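Local coordinates for protein catalase (Pseudomonas syringae, PDB 1M7S) that breaks hydrogen peroxide down into water and oxygen with the help of heme, protecting cells from its toxic effects, at residues K73-F77 with T114-W119; S163-T169 with S451-K455. One frame throughout, in Å; residues are numbered along the deposited sequence.

In the fold
Contacts 1 and 2 lie on opposite sides of the chain's centre, with about 40 Å between their centres and about 24 Å between their nearest atoms. Contact 1 belongs to the antiparallel beta-barrel: it ties a loop between two barrel strands to the turn between strands 107-114 and 117-124. Contact 2 joins the loop between helices 155-163 and 169-176 to the C-terminal helical region. Neither forms part of the heme site, but both lie a similar distance from a heme, about 12 Å from the side chain of Trp-119 and about 13 Å from that of Val-165. The side chain of Tyr-332, probably the axial ligand of the iron, is also about 12 Å from that of Trp-119.

Contact 1 of 2, residues K73-F77 with T114-W119; sequences KATVF and TADGNW
Thr-75 presents both its hydroxyl and its backbone N-H to the carboxylate of Asp-116, and the two bonds fasten the 3-10 segment 75-77 to the type I turn of the hairpin 107-114/117-124. OG1 of Thr-75 donates to OD1 of Asp-116 at 2.7 Å, while N of Thr-75 reaches OD2 of Asp-116 at 3.1 Å, both on the syn side, somewhat out of the carboxylate plane. Threonine suits because its OG1 stands beside its own N (chi1 -53°), so one carboxylate spans both. An ST turn, in which OG1 of Thr-114 accepts from N of Asp-116 and donates to O of Gly-117, places the aspartate. A bridging water accepts from N of Val-76 and donates to OG1 of Thr-114 and, weakly, OD2 of Asp-116. Val-76, branched, sets its CB 3.5 Å from CG2 of Thr-114, while its CG1 lies over the centre of one face of the Phe-77 ring and approaches Trp-119. Phe-77 turns an edge toward the face of the Trp-119 six-membered ring in an offset edge-to-face pair, planes at 70°. Ile-317 of strand 317-319 touches Phe-77 and Trp-119, Thr-83 of strand 82-90 meets Val-76, and Phe-112 of strand 107-114 stacks on Trp-119.

Contact 2 of 2, residues S163-T169 with S451-K455; sequences SHVPEAT and SYLYK. Unlike the reference sequence in segment 451-455: Tyr-452 (reference Val).
Tyr-452 reaches out from helix 443-456 and lays its ring against Pro-166, with its hydroxyl at the backbone of Ser-163. The arrangement is a CH-pi contact between a proline and a tyrosine, joining the C-terminal helical region to the loop that links helices 155-163 and 169-176. CB of Pro-166 lies over one face of the ring, 4.0 Å from its centroid and only 17° off the ring normal, displaced toward the rim on the CZ side, where CB of Pro-166 and CZ of Tyr-452 are 3.8 Å apart. Proline suits this place because its rigid ring offers a fixed hydrocarbon surface to a flat aromatic partner. CG of Tyr-452 stands anti to the carbonyl carbon (chi1 -60°), which sends the ring out from the helix along the loop, so that its far end arrives at Ser-163. There OH of Tyr-452 donates to O of Ser-163 at 2.7 Å, approaching from above the carbonyl plane, 37° out of it. The ring is thus held at its polar end by a bond and on its face by the proline, and the buried hydroxyl is satisfied. OG of Ser-163 itself turns elsewhere, to O of Asp-160 and to Arg-380 of a neighbouring subunit. Nearer the helix, Thr-169 crosses Tyr-452 at about a right angle, its OG1 3.6 Å from CB of Tyr-452. Its methyl group faces the helix as well, where CG2 of Thr-169 lies 4.0 Å from CD2 of Leu-453. Threonine serves both needs, a methyl for the leucine and a hydroxyl for the turn: OG1 of Thr-169 donates to O of Pro-166 at 2.7 Å, an oxygen that also accepts from N of Thr-169.

Contact 1 of 2, residues K73-F77 with T114-W119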
loop_
_atom_site.group_PDB
_atom_site.type_symbol
_atom_site.label_atom_id
_atom_site.label_comp_id
_atom_site.label_asym_id
_atom_site.label_seq_id
_atom_site.Cartn_x
_atom_site.Cartn_y
_atom_site.Cartn_z
ATOM N N LYS A 73 -3.637 31.501 24.419
ATOM C CA LYS A 73 -3.879 32.418 23.298
ATOM C C LYS A 73 -4.750 31.770 22.222
ATOM O O LYS A 73 -5.090 32.421 21.209
ATOM C CB LYS A 73 -2.575 32.917 22.754
ATOM C CG LYS A 73 -1.703 31.872 22.056
ATOM C CD LYS A 73 -0.321 32.461 21.812
ATOM C CE LYS A 73 0.632 31.396 21.313
ATOM N NZ LYS A 73 1.983 31.903 20.986
ATOM N N ALA A 74 -5.087 30.483 22.307
ATOM C CA ALA A 74 -5.834 29.871 21.195
ATOM C C ALA A 74 -7.225 30.438 20.975
ATOM O O ALA A 74 -8.032 30.508 21.896
ATOM C CB ALA A 74 -5.899 28.354 21.352
ATOM N N THR A 75 -7.536 30.747 19.707
ATOM C CA THR A 75 -8.855 31.280 19.338
ATOM C C THR A 75 -10.050 30.445 19.700
ATOM O O THR A 75 -11.144 30.956 20.026
ATOM C CB THR A 75 -8.884 31.574 17.794
ATOM O OG1 THR A 75 -7.753 32.399 17.517
ATOM C CG2 THR A 75 -10.134 32.342 17.385
ATOM N N VAL A 76 -9.944 29.095 19.718
ATOM C CA VAL A 76 -11.048 28.221 20.090
ATOM C C VAL A 76 -11.602 28.491 21.475
ATOM O O VAL A 76 -12.776 28.218 21.756
ATOM C CB VAL A 76 -10.600 26.718 19.940
ATOM C CG1 VAL A 76 -9.511 26.383 20.957
ATOM C CG2 VAL A 76 -11.778 25.786 20.071
ATOM N N PHE A 77 -10.839 29.075 22.410
ATOM C CA PHE A 77 -11.273 29.386 23.735
ATOM C C PHE A 77 -11.771 30.841 23.908
ATOM O O PHE A 77 -12.206 31.155 25.010
ATOM C CB PHE A 77 -10.109 29.185 24.710
ATOM C CG PHE A 77 -9.495 27.802 24.709
ATOM C CD1 PHE A 77 -8.137 27.649 24.491
ATOM C CD2 PHE A 77 -10.290 26.688 24.914
ATOM C CE1 PHE A 77 -7.569 26.377 24.524
ATOM C CE2 PHE A 77 -9.734 25.426 24.931
ATOM C CZ PHE A 77 -8.364 25.266 24.737
ATOM N N THR A 114 -10.865 24.746 14.205
ATOM C CA THR A 114 -10.731 26.135 14.690
ATOM C C THR A 114 -10.220 27.067 13.616
ATOM O O THR A 114 -9.685 26.735 12.572
ATOM C CB THR A 114 -9.818 26.335 15.921
ATOM O OG1 THR A 114 -8.468 26.527 15.515
ATOM C CG2 THR A 114 -9.922 25.140 16.880
ATOM N N ALA A 115 -10.357 28.355 13.988
ATOM C CA ALA A 115 -9.889 29.430 13.092
ATOM C C ALA A 115 -8.389 29.538 13.049
ATOM O O ALA A 115 -7.887 30.355 12.255
ATOM C CB ALA A 115 -10.513 30.724 13.683
ATOM N N ASP A 116 -7.605 28.805 13.827
ATOM C CA ASP A 116 -6.181 28.726 13.827
ATOM C C ASP A 116 -5.669 27.346 13.322
ATOM O O ASP A 116 -4.469 27.125 13.350
ATOM C CB ASP A 116 -5.530 28.817 15.215
ATOM C CG ASP A 116 -5.932 29.920 16.135
ATOM O OD1 ASP A 116 -6.436 30.958 15.629
ATOM O OD2 ASP A 116 -5.710 29.729 17.368
ATOM N N GLY A 117 -6.574 26.510 12.880
ATOM C CA GLY A 117 -6.174 25.160 12.419
ATOM C C GLY A 117 -6.984 24.130 13.199
ATOM O O GLY A 117 -7.718 24.377 14.178
ATOM N N ASN A 118 -6.811 22.853 12.813
ATOM C CA ASN A 118 -7.550 21.807 13.546
ATOM C C ASN A 118 -6.778 21.360 14.794
ATOM O O ASN A 118 -5.601 21.076 14.728
ATOM C CB ASN A 118 -7.827 20.584 12.678
ATOM C CG ASN A 118 -8.696 20.849 11.463
ATOM O OD1 ASN A 118 -9.351 21.903 11.358
ATOM N ND2 ASN A 118 -8.698 19.856 10.574
ATOM N N TRP A 119 -7.491 21.366 15.897
ATOM C CA TRP A 119 -7.032 20.885 17.164
ATOM C C TRP A 119 -7.854 19.654 17.528
ATOM O O TRP A 119 -9.079 19.733 17.634
ATOM C CB TRP A 119 -7.238 21.908 18.289
ATOM C CG TRP A 119 -6.875 21.346 19.642
ATOM C CD1 TRP A 119 -5.745 20.619 19.944
ATOM C CD2 TRP A 119 -7.599 21.488 20.849
ATOM N NE1 TRP A 119 -5.767 20.280 21.273
ATOM C CE2 TRP A 119 -6.884 20.805 21.853
ATOM C CE3 TRP A 119 -8.799 22.123 21.184
ATOM C CZ2 TRP A 119 -7.319 20.766 23.184
ATOM C CZ3 TRP A 119 -9.233 22.065 22.505
ATOM C CH2 TRP A 119 -8.496 21.381 23.482
HETATM O O HOH W 1 -7.735 27.810 18.154
#

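Contact 2 of 2, residues S163-T169 with S451-K455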
loop_
_atom_site.group_PDB
_atom_site.type_symbol
_atom_site.label_atom_id
_atom_site.label_comp_id
_atom_site.label_asym_id
_atom_site.label_seq_id
_atom_site.Cartn_x
_atom_site.Cartn_y
_atom_site.Cartn_z
ATOM N N SER A 163 0.129 -7.935 36.514
ATOM C CA SER A 163 0.816 -8.325 37.752
ATOM C C SER A 163 2.187 -7.665 37.877
ATOM O O SER A 163 2.665 -7.479 39.013
ATOM C CB SER A 163 0.949 -9.855 37.863
ATOM O OG SER A 163 1.915 -10.391 36.980
ATOM N N HIS A 164 2.835 -7.166 36.812
ATOM C CA HIS A 164 4.050 -6.392 36.889
ATOM C C HIS A 164 3.785 -4.888 36.852
ATOM O O HIS A 164 4.707 -4.075 36.750
ATOM C CB HIS A 164 4.931 -6.706 35.645
ATOM C CG HIS A 164 5.195 -8.175 35.461
ATOM N ND1 HIS A 164 4.236 -8.987 34.886
ATOM C CD2 HIS A 164 6.255 -8.974 35.778
ATOM C CE1 HIS A 164 4.679 -10.242 34.849
ATOM N NE2 HIS A 164 5.888 -10.233 35.377
ATOM N N VAL A 165 2.507 -4.470 36.859
ATOM C CA VAL A 165 2.113 -3.076 36.654
ATOM C C VAL A 165 1.130 -2.577 37.704
ATOM O O VAL A 165 -0.068 -2.386 37.514
ATOM C CB VAL A 165 1.468 -2.963 35.240
ATOM C CG1 VAL A 165 1.215 -1.482 34.873
ATOM C CG2 VAL A 165 2.332 -3.557 34.127
ATOM N N PRO A 166 1.605 -2.286 38.908
ATOM C CA PRO A 166 0.850 -1.820 40.047
ATOM C C PRO A 166 0.185 -0.453 39.772
ATOM O O PRO A 166 -0.916 -0.178 40.318
ATOM C CB PRO A 166 1.851 -1.711 41.252
ATOM C CG PRO A 166 3.186 -1.672 40.559
ATOM C CD PRO A 166 3.045 -2.379 39.214
ATOM N N GLU A 167 0.742 0.300 38.829
ATOM C CA GLU A 167 0.132 1.571 38.422
ATOM C C GLU A 167 -1.191 1.397 37.677
ATOM O O GLU A 167 -1.989 2.360 37.594
ATOM C CB GLU A 167 1.115 2.435 37.656
ATOM C CG GLU A 167 1.517 1.837 36.299
ATOM C CD GLU A 167 2.837 1.048 36.418
ATOM O OE1 GLU A 167 3.605 1.150 35.414
ATOM O OE2 GLU A 167 3.042 0.302 37.437
ATOM N N ALA A 168 -1.522 0.203 37.164
ATOM C CA ALA A 168 -2.828 -0.050 36.527
ATOM C C ALA A 168 -4.023 -0.298 37.453
ATOM O O ALA A 168 -5.178 -0.281 37.032
ATOM C CB ALA A 168 -2.699 -1.298 35.689
ATOM N N THR A 169 -3.784 -0.311 38.772
ATOM C CA THR A 169 -4.815 -0.630 39.740
ATOM C C THR A 169 -6.002 0.314 39.674
ATOM O O THR A 169 -7.170 -0.135 39.663
ATOM C CB THR A 169 -4.244 -0.695 41.176
ATOM O OG1 THR A 169 -3.111 -1.565 41.120
ATOM C CG2 THR A 169 -5.183 -1.224 42.266
ATOM N N SER A 451 -3.092 -8.620 45.722
ATOM C CA SER A 451 -2.358 -7.797 46.696
ATOM C C SER A 451 -2.498 -6.324 46.346
ATOM O O SER A 451 -2.606 -5.464 47.242
ATOM C CB SER A 451 -0.890 -8.218 46.824
ATOM O OG SER A 451 -0.058 -7.799 45.754
ATOM N N TYR A 452 -2.501 -6.019 45.034
ATOM C CA TYR A 452 -2.714 -4.619 44.626
ATOM C C TYR A 452 -4.064 -4.113 45.057
ATOM O O TYR A 452 -4.201 -3.011 45.589
ATOM C CB TYR A 452 -2.539 -4.460 43.110
ATOM C CG TYR A 452 -1.147 -4.850 42.613
ATOM C CD1 TYR A 452 -0.989 -5.158 41.253
ATOM C CD2 TYR A 452 -0.020 -4.817 43.414
ATOM C CE1 TYR A 452 0.266 -5.474 40.763
ATOM C CE2 TYR A 452 1.234 -5.161 42.939
ATOM C CZ TYR A 452 1.374 -5.479 41.597
ATOM O OH TYR A 452 2.598 -5.828 41.097
ATOM N N LEU A 453 -5.126 -4.899 44.889
ATOM C CA LEU A 453 -6.477 -4.541 45.254
ATOM C C LEU A 453 -6.606 -4.451 46.776
ATOM O O LEU A 453 -7.247 -3.541 47.311
ATOM C CB LEU A 453 -7.440 -5.586 44.693
ATOM C CG LEU A 453 -7.383 -5.824 43.166
ATOM C CD1 LEU A 453 -8.542 -6.760 42.782
ATOM C CD2 LEU A 453 -7.486 -4.476 42.464
ATOM N N TYR A 454 -5.931 -5.371 47.445
ATOM C CA TYR A 454 -5.963 -5.383 48.937
ATOM C C TYR A 454 -5.268 -4.172 49.491
ATOM O O TYR A 454 -5.644 -3.635 50.542
ATOM C CB TYR A 454 -5.227 -6.647 49.445
ATOM C CG TYR A 454 -5.473 -6.847 50.946
ATOM C CD1 TYR A 454 -6.584 -7.549 51.367
ATOM C CD2 TYR A 454 -4.604 -6.297 51.874
ATOM C CE1 TYR A 454 -6.846 -7.726 52.734
ATOM C CE2 TYR A 454 -4.886 -6.454 53.236
ATOM C CZ TYR A 454 -5.980 -7.186 53.637
ATOM O OH TYR A 454 -6.236 -7.334 54.992
ATOM N N LYS A 455 -4.228 -3.707 48.818
ATOM C CA LYS A 455 -3.499 -2.521 49.299
ATOM C C LYS A 455 -4.307 -1.266 49.032
ATOM O O LYS A 455 -4.224 -0.340 49.841
ATOM C CB LYS A 455 -2.117 -2.528 48.664
ATOM C CG LYS A 455 -1.228 -1.350 49.003
ATOM C CD LYS A 455 -0.848 -1.357 50.484
ATOM C CE LYS A 455 0.253 -0.302 50.634
ATOM N NZ LYS A 455 0.285 0.290 51.982
#